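Local structure of intracellular serine protease (Bacillus licheniformis, 4ZOQ) at residues P43-A48 with E292-H297; T142-D145 with L151-A154; N209-Y214 with E222-G227. The protein probably acts as a subtilisin-like serine endopeptidase that processes lanthipeptide precursors, cutting the peptide bond at a specific sequence. All coordinates share one frame; numbering follows the deposited sequence.

Interaction 1: residues P43-A48 with E292-H297; sequences PDVKVA and EYRERH
R294 leaves its helix with CG anti to its own carbonyl carbon (chi1 -70°) and bends at chi3 (73°), which carries the guanidinium across to D44 and V45. D44 has CG between its backbone N and carbonyl carbon, and this turns the carboxylate to the helix side. The two charged side chains reach toward each other, with carboxylate and guanidinium planes 26° apart. D44 OD2 lies 4.0 Å from R294 NH2, well out of the guanidinium plane. No hydrogen is directed to this oxygen, so the pair probably attracts only through its charges, at longer range than a salt bridge. R294 NH1 meets two atoms obliquely: D44 O, at 3.7 Å, and the methyl CG2 of V45, also at 3.7 Å, where the valine and arginine side chains run antiparallel, side by side. The true salt bridge of R294 is made with E132, which also accepts a hydrogen bond from the backbone N of K46. E132 therefore ties the arginine to the start of the strand. The contact joins the loop leading into strand 46-51 to the last turns of helix 275-297. V45 also packs on A287, I290 and S291 of that helix, and V47 on A287. A helix packed on a parallel sheet is the layered alpha/beta build of the subtilisin-like fold. Strands 102-110 and 133-136 flank strand 46-51 in the main sheet.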
loop_
_atom_site.group_PDB
_atom_site.type_symbol
_atom_site.label_atom_id
_atom_site.label_comp_id
_atom_site.label_asym_id
_atom_site.label_seq_id
_atom_site.Cartn_x
_atom_site.Cartn_y
_atom_site.Cartn_z
ATOM N N PRO B 43 15.112 -10.859 -6.835
ATOM C CA PRO B 43 15.471 -10.383 -5.500
ATOM C C PRO B 43 15.896 -8.916 -5.475
ATOM O O PRO B 43 15.719 -8.302 -4.439
ATOM C CB PRO B 43 16.648 -11.291 -5.113
ATOM C CG PRO B 43 16.422 -12.538 -5.868
ATOM C CD PRO B 43 15.766 -12.144 -7.160
ATOM N N ASP B 44 16.434 -8.370 -6.565
ATOM C CA ASP B 44 16.893 -6.966 -6.570
ATOM C C ASP B 44 15.854 -5.992 -7.128
ATOM O O ASP B 44 16.160 -4.829 -7.378
ATOM C CB ASP B 44 18.219 -6.813 -7.334
ATOM C CG ASP B 44 18.071 -7.066 -8.791
ATOM O OD1 ASP B 44 17.150 -7.816 -9.148
ATOM O OD2 ASP B 44 18.878 -6.544 -9.575
ATOM N N VAL B 45 14.650 -6.487 -7.387
ATOM C CA VAL B 45 13.490 -5.609 -7.501
ATOM C C VAL B 45 12.888 -5.477 -6.101
ATOM O O VAL B 45 12.629 -6.476 -5.429
ATOM C CB VAL B 45 12.429 -6.138 -8.485
ATOM C CG1 VAL B 45 11.079 -5.458 -8.251
ATOM C CG2 VAL B 45 12.914 -6.008 -9.920
ATOM N N LYS B 46 12.705 -4.250 -5.634
ATOM C CA LYS B 46 12.305 -4.051 -4.237
ATOM C C LYS B 46 10.930 -3.374 -4.148
ATOM O O LYS B 46 10.677 -2.344 -4.804
ATOM C CB LYS B 46 13.353 -3.201 -3.481
ATOM C CG LYS B 46 14.706 -3.880 -3.321
ATOM C CD LYS B 46 15.628 -3.121 -2.364
ATOM C CE LYS B 46 16.139 -1.819 -2.962
ATOM N NZ LYS B 46 16.927 -1.076 -1.922
ATOM N N VAL B 47 10.059 -3.950 -3.331
ATOM C CA VAL B 47 8.735 -3.395 -3.068
ATOM C C VAL B 47 8.713 -2.850 -1.647
ATOM O O VAL B 47 8.998 -3.574 -0.689
ATOM C CB VAL B 47 7.612 -4.455 -3.258
ATOM C CG1 VAL B 47 6.253 -3.896 -2.875
ATOM C CG2 VAL B 47 7.607 -4.995 -4.699
ATOM N N ALA B 48 8.407 -1.563 -1.516
ATOM C CA ALA B 48 8.325 -0.927 -0.210
ATOM C C ALA B 48 6.948 -1.159 0.412
ATOM O O ALA B 48 5.919 -0.912 -0.205
ATOM C CB ALA B 48 8.623 0.538 -0.315
ATOM N N GLU B 292 10.410 -9.282 -15.206
ATOM C CA GLU B 292 10.499 -9.845 -16.540
ATOM C C GLU B 292 11.136 -8.861 -17.534
ATOM O O GLU B 292 12.006 -9.233 -18.324
ATOM C CB GLU B 292 9.137 -10.262 -17.060
ATOM C CG GLU B 292 9.227 -10.777 -18.468
ATOM C CD GLU B 292 8.215 -11.840 -18.767
ATOM O OE1 GLU B 292 7.935 -12.671 -17.871
ATOM O OE2 GLU B 292 7.708 -11.846 -19.908
ATOM N N TYR B 293 10.714 -7.606 -17.477
ATOM C CA TYR B 293 11.194 -6.618 -18.439
ATOM C C TYR B 293 12.708 -6.424 -18.313
ATOM O O TYR B 293 13.427 -6.362 -19.309
ATOM C CB TYR B 293 10.472 -5.281 -18.230
ATOM C CG TYR B 293 10.755 -4.249 -19.292
ATOM C CD1 TYR B 293 11.944 -3.515 -19.297
ATOM C CD2 TYR B 293 9.832 -4.023 -20.319
ATOM C CE1 TYR B 293 12.196 -2.551 -20.291
ATOM C CE2 TYR B 293 10.068 -3.077 -21.322
ATOM C CZ TYR B 293 11.247 -2.346 -21.301
ATOM O OH TYR B 293 11.477 -1.428 -22.292
ATOM N N ARG B 294 13.197 -6.408 -17.085
ATOM C CA ARG B 294 14.612 -6.132 -16.869
ATOM C C ARG B 294 15.399 -7.348 -17.341
ATOM O O ARG B 294 16.493 -7.241 -17.884
ATOM C CB ARG B 294 14.862 -5.849 -15.403
ATOM C CG ARG B 294 14.292 -4.529 -14.929
ATOM C CD ARG B 294 14.561 -4.303 -13.453
ATOM N NE ARG B 294 15.963 -3.997 -13.228
ATOM C CZ ARG B 294 16.495 -3.756 -12.039
ATOM N NH1 ARG B 294 15.730 -3.789 -10.953
ATOM N NH2 ARG B 294 17.799 -3.493 -11.943
ATOM N N GLU B 295 14.781 -8.510 -17.193
ATOM C CA GLU B 295 15.388 -9.752 -17.630
ATOM C C GLU B 295 15.498 -9.838 -19.146
ATOM O O GLU B 295 16.470 -10.376 -19.679
ATOM C CB GLU B 295 14.584 -10.935 -17.102
ATOM C CG GLU B 295 15.285 -12.261 -17.258
ATOM C CD GLU B 295 14.674 -13.341 -16.398
ATOM O OE1 GLU B 295 14.861 -14.524 -16.746
ATOM O OE2 GLU B 295 13.942 -13.005 -15.442
ATOM N N ARG B 296 14.529 -9.266 -19.844
ATOM C CA ARG B 296 14.513 -9.401 -21.282
ATOM C C ARG B 296 15.385 -8.336 -21.966
ATOM O O ARG B 296 15.912 -8.584 -23.048
ATOM C CB ARG B 296 13.084 -9.323 -21.810
ATOM C CG ARG B 296 12.248 -10.564 -21.493
ATOM C CD ARG B 296 10.951 -10.493 -22.228
ATOM N NE ARG B 296 10.103 -11.657 -22.022
ATOM C CZ ARG B 296 10.166 -12.781 -22.719
ATOM N NH1 ARG B 296 11.091 -12.923 -23.664
ATOM N NH2 ARG B 296 9.317 -13.772 -22.448
ATOM N N HIS B 297 15.505 -7.152 -21.365
ATOM C CA HIS B 297 16.174 -6.027 -22.043
ATOM C C HIS B 297 17.452 -5.486 -21.347
ATOM O O HIS B 297 18.201 -4.716 -21.933
ATOM C CB HIS B 297 15.156 -4.875 -22.196
ATOM C CG HIS B 297 13.832 -5.290 -22.789
ATOM N ND1 HIS B 297 13.620 -5.441 -24.144
ATOM C CD2 HIS B 297 12.643 -5.560 -22.194
ATOM C CE1 HIS B 297 12.365 -5.814 -24.353
ATOM N NE2 HIS B 297 11.750 -5.890 -23.187
#

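Interaction 2: residues T142-D145 with L151-A154; sequences TSLD and LMKA
The chain leaves strand 140-143 through an inverse gamma turn centred on L144, and D145 then takes the N-cap position of helix 146-164; the nearest CA atoms across the contact are those of L144 and M152, 8.1 Å apart. No hydrogen bond links 142-145 to 151-154, and the side chains make the contact. The L144 methyl CD2 touches M152 SD at 3.9 Å. M152 reaches it with an extended chain, CG anti to the backbone N (chi1 179°), which brings the sulfur to the methyl at a slant. L151 CD2 lies 4.0 Å from T142 OG1 and 4.1 Å from T142 CG2, so one methyl lies near both branches of the threonine. T142 OG1 is hydrogen-bonded to S140. D145 OD1 accepts a hydrogen bond from the backbone N of G148, capping the helix. The contact lies where the second turn of helix 146-164 packs back on the end of strand 140-143, a tight strand-turn-helix connection. K153 and A154 pack on L34 and F63 of the other chain. L144 and M152 both pack on V190 of strand 189-192, the antiparallel partner of strand 140-143. L151 meets S116 and M120 of helix 116-128.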
loop_
_atom_site.group_PDB
_atom_site.type_symbol
_atom_site.label_atom_id
_atom_site.label_comp_id
_atom_site.label_asym_id
_atom_site.label_seq_id
_atom_site.Cartn_x
_atom_site.Cartn_y
_atom_site.Cartn_z
ATOM N N THR B 142 -9.855 12.689 4.722
ATOM C CA THR B 142 -9.420 14.022 5.090
ATOM C C THR B 142 -10.371 15.103 4.611
ATOM O O THR B 142 -10.656 15.195 3.408
ATOM C CB THR B 142 -8.007 14.307 4.480
ATOM O OG1 THR B 142 -7.047 13.381 4.997
ATOM C CG2 THR B 142 -7.557 15.739 4.738
ATOM N N SER B 143 -10.816 15.951 5.539
ATOM C CA SER B 143 -11.628 17.106 5.174
ATOM C C SER B 143 -10.753 18.129 4.490
ATOM O O SER B 143 -9.675 18.469 4.982
ATOM C CB SER B 143 -12.313 17.717 6.395
ATOM O OG SER B 143 -13.089 16.745 7.089
ATOM N N LEU B 144 -11.218 18.622 3.352
ATOM C CA LEU B 144 -10.451 19.593 2.607
ATOM C C LEU B 144 -10.796 21.023 3.054
ATOM O O LEU B 144 -11.155 21.871 2.243
ATOM C CB LEU B 144 -10.694 19.417 1.114
ATOM C CG LEU B 144 -10.065 18.161 0.518
ATOM C CD1 LEU B 144 -10.350 18.055 -0.975
ATOM C CD2 LEU B 144 -8.578 18.149 0.783
ATOM N N ASP B 145 -10.711 21.283 4.355
ATOM C CA ASP B 145 -10.673 22.662 4.823
ATOM C C ASP B 145 -9.260 23.201 4.575
ATOM O O ASP B 145 -8.471 22.555 3.884
ATOM C CB ASP B 145 -11.070 22.780 6.297
ATOM C CG ASP B 145 -10.222 21.934 7.207
ATOM O OD1 ASP B 145 -9.126 21.488 6.794
ATOM O OD2 ASP B 145 -10.640 21.738 8.364
ATOM N N LEU B 151 -2.308 19.522 3.771
ATOM C CA LEU B 151 -1.931 18.114 3.897
ATOM C C LEU B 151 -1.951 17.419 2.529
ATOM O O LEU B 151 -1.049 16.637 2.207
ATOM C CB LEU B 151 -2.858 17.383 4.874
ATOM C CG LEU B 151 -2.478 15.949 5.242
ATOM C CD1 LEU B 151 -1.243 15.941 6.090
ATOM C CD2 LEU B 151 -3.628 15.225 5.957
ATOM N N MET B 152 -2.978 17.701 1.733
ATOM C CA MET B 152 -3.087 17.098 0.418
ATOM C C MET B 152 -1.990 17.595 -0.496
ATOM O O MET B 152 -1.439 16.839 -1.303
ATOM C CB MET B 152 -4.467 17.360 -0.193
ATOM C CG MET B 152 -4.653 16.772 -1.592
ATOM S SD MET B 152 -6.410 16.579 -2.005
ATOM C CE MET B 152 -6.342 15.947 -3.690
ATOM N N LYS B 153 -1.690 18.883 -0.372
ATOM C CA LYS B 153 -0.652 19.530 -1.166
ATOM C C LYS B 153 0.705 18.895 -0.882
ATOM O O LYS B 153 1.510 18.648 -1.794
ATOM C CB LYS B 153 -0.617 21.023 -0.844
ATOM C CG LYS B 153 0.428 21.834 -1.577
ATOM C CD LYS B 153 0.270 23.293 -1.215
ATOM C CE LYS B 153 1.172 24.196 -2.030
ATOM N NZ LYS B 153 1.027 25.590 -1.520
ATOM N N ALA B 154 0.947 18.636 0.398
ATOM C CA ALA B 154 2.175 17.991 0.836
ATOM C C ALA B 154 2.247 16.592 0.277
ATOM O O ALA B 154 3.280 16.133 -0.232
ATOM C CB ALA B 154 2.234 17.943 2.374
#

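Interaction 3: residues N209-Y214 with E222-G227; sequences NNISPY and EFTAPG
Y214 OH lies 3.3 Å from G227 O, at the polar end of a buried contact. The same hydroxyl is hydrogen-bonded to S204 OG and G228 O. The ring reaches this point with CG between the backbone N and carbonyl carbon (chi1 57°). The CB of S212 sits 3.3 Å above one face of the ring, toward its rim, and Y273 and Y229 also meet the ring. This is the tightly packed part, where the Y214 phenol, S212 and the G227 backbone come together. The looser part lies at I211 and T224. Their side chains meet at a slant, and the I211 methyl CD1 touches T224 OG1 at 3.8 Å. I211 is partly exposed and rests also on I325, while T224 is buried in the strand. N210, further out on the loop, is exposed and holds E232 through its ND2. The two touching runs, 211-214 and 224-227, lie 59° apart in direction. The Y214 side chain is about 8 Å from that of S276, a predicted member of the charge relay system, so the contact lies near the likely active site. S212 OG is hydrogen-bonded to the same S204 OG and G228 O as the tyrosine hydroxyl. The Y214 hydroxyl sits in a shared polar network that should fix the ring's position, whereas T224 OG1 is buried against a methyl with no polar partner in the model.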
loop_
_atom_site.group_PDB
_atom_site.type_symbol
_atom_site.label_atom_id
_atom_site.label_comp_id
_atom_site.label_asym_id
_atom_site.label_seq_id
_atom_site.Cartn_x
_atom_site.Cartn_y
_atom_site.Cartn_z
ATOM N N ASN B 209 -16.119 -12.133 -9.328
ATOM C CA ASN B 209 -15.716 -10.912 -10.038
ATOM C C ASN B 209 -16.662 -9.746 -9.817
ATOM O O ASN B 209 -16.408 -8.663 -10.350
ATOM C CB ASN B 209 -15.500 -11.113 -11.540
ATOM C CG ASN B 209 -14.267 -11.912 -11.824
ATOM O OD1 ASN B 209 -13.302 -11.846 -11.061
ATOM N ND2 ASN B 209 -14.242 -12.603 -12.954
ATOM N N ASN B 210 -17.736 -9.961 -9.058
ATOM C CA ASN B 210 -18.523 -8.829 -8.583
ATOM C C ASN B 210 -17.675 -7.969 -7.634
ATOM O O ASN B 210 -16.794 -8.472 -6.936
ATOM C CB ASN B 210 -19.769 -9.281 -7.829
ATOM C CG ASN B 210 -20.791 -9.949 -8.719
ATOM O OD1 ASN B 210 -20.834 -9.719 -9.937
ATOM N ND2 ASN B 210 -21.646 -10.771 -8.111
ATOM N N ILE B 211 -17.960 -6.678 -7.568
ATOM C CA ILE B 211 -17.171 -5.840 -6.681
ATOM C C ILE B 211 -17.460 -6.287 -5.256
ATOM O O ILE B 211 -18.583 -6.699 -4.955
ATOM C CB ILE B 211 -17.496 -4.325 -6.851
ATOM C CG1 ILE B 211 -16.344 -3.459 -6.298
ATOM C CG2 ILE B 211 -18.857 -3.967 -6.189
ATOM C CD1 ILE B 211 -15.100 -3.454 -7.201
ATOM N N SER B 212 -16.449 -6.236 -4.390
ATOM C CA SER B 212 -16.671 -6.468 -2.965
ATOM C C SER B 212 -17.564 -5.329 -2.504
ATOM O O SER B 212 -17.356 -4.190 -2.915
ATOM C CB SER B 212 -15.364 -6.492 -2.177
ATOM O OG SER B 212 -14.477 -7.527 -2.616
ATOM N N PRO B 213 -18.573 -5.633 -1.687
ATOM C CA PRO B 213 -19.542 -4.617 -1.234
ATOM C C PRO B 213 -18.903 -3.436 -0.503
ATOM O O PRO B 213 -19.429 -2.328 -0.556
ATOM C CB PRO B 213 -20.463 -5.398 -0.281
ATOM C CG PRO B 213 -20.313 -6.856 -0.692
ATOM C CD PRO B 213 -18.904 -6.992 -1.212
ATOM N N TYR B 214 -17.800 -3.675 0.190
ATOM C CA TYR B 214 -17.145 -2.633 0.975
ATOM C C TYR B 214 -16.260 -1.752 0.104
ATOM O O TYR B 214 -15.811 -0.697 0.514
ATOM C CB TYR B 214 -16.318 -3.258 2.089
ATOM C CG TYR B 214 -15.295 -4.230 1.561
ATOM C CD1 TYR B 214 -14.116 -3.773 1.008
ATOM C CD2 TYR B 214 -15.498 -5.621 1.630
ATOM C CE1 TYR B 214 -13.174 -4.638 0.493
ATOM C CE2 TYR B 214 -14.529 -6.515 1.132
ATOM C CZ TYR B 214 -13.364 -5.995 0.559
ATOM O OH TYR B 214 -12.372 -6.788 0.037
ATOM N N GLU B 222 -8.451 2.692 -10.314
ATOM C CA GLU B 222 -7.781 2.342 -11.559
ATOM C C GLU B 222 -7.797 0.870 -11.841
ATOM O O GLU B 222 -7.855 0.453 -13.006
ATOM C CB GLU B 222 -6.324 2.798 -11.575
ATOM C CG GLU B 222 -6.193 4.268 -11.757
ATOM C CD GLU B 222 -4.838 4.649 -12.250
ATOM O OE1 GLU B 222 -4.425 4.071 -13.278
ATOM O OE2 GLU B 222 -4.181 5.490 -11.596
ATOM N N PHE B 223 -7.694 0.088 -10.772
ATOM C CA PHE B 223 -7.690 -1.347 -10.897
ATOM C C PHE B 223 -8.427 -1.980 -9.739
ATOM O O PHE B 223 -8.715 -1.366 -8.724
ATOM C CB PHE B 223 -6.290 -1.926 -10.924
ATOM C CG PHE B 223 -5.453 -1.471 -12.059
ATOM C CD1 PHE B 223 -5.659 -1.971 -13.336
ATOM C CD2 PHE B 223 -4.398 -0.581 -11.837
ATOM C CE1 PHE B 223 -4.864 -1.571 -14.374
ATOM C CE2 PHE B 223 -3.595 -0.180 -12.868
ATOM C CZ PHE B 223 -3.824 -0.669 -14.151
ATOM N N THR B 224 -8.645 -3.262 -9.916
ATOM C CA THR B 224 -9.271 -4.097 -8.944
ATOM C C THR B 224 -8.436 -5.373 -8.767
ATOM O O THR B 224 -7.643 -5.743 -9.650
ATOM C CB THR B 224 -10.733 -4.317 -9.434
ATOM O OG1 THR B 224 -11.632 -3.520 -8.646
ATOM C CG2 THR B 224 -11.131 -5.698 -9.426
ATOM N N ALA B 225 -8.542 -6.008 -7.603
ATOM C CA ALA B 225 -7.913 -7.314 -7.407
ATOM C C ALA B 225 -8.751 -8.138 -6.416
ATOM O O ALA B 225 -9.532 -7.576 -5.640
ATOM C CB ALA B 225 -6.469 -7.166 -6.932
ATOM N N PRO B 226 -8.629 -9.475 -6.478
ATOM C CA PRO B 226 -9.486 -10.280 -5.593
ATOM C C PRO B 226 -9.137 -10.188 -4.094
ATOM O O PRO B 226 -8.218 -10.842 -3.602
ATOM C CB PRO B 226 -9.276 -11.711 -6.122
ATOM C CG PRO B 226 -8.007 -11.681 -6.907
ATOM C CD PRO B 226 -7.927 -10.303 -7.482
ATOM N N GLY B 227 -9.886 -9.356 -3.386
ATOM C CA GLY B 227 -9.742 -9.207 -1.949
ATOM C C GLY B 227 -10.875 -9.854 -1.144
ATOM O O GLY B 227 -10.897 -9.729 0.075
#

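How the interactions relate
All three contacts fall within the subtilase family region. Interaction 1 spans most of the chain, and interactions 2 and 3 fall in series between its segments. Centres are 34 Å apart for interactions 1 and 2, and 27 Å for the other two pairs. Nearest atoms are about 13 to 16 Å apart, so none touch. Interactions 1 and 3 share the seven-stranded mixed sheet. Strand 46-51 is an inner strand of it, and strand 221-226 is outermost. Helix 275-297 also connects them: its end meets 43-48, and its earlier part packs on A225. Interaction 2 uses the small two-stranded sheet instead. Only interaction 3 lies close to the predicted catalytic S276; interactions 1 and 2 are packing contacts far from it.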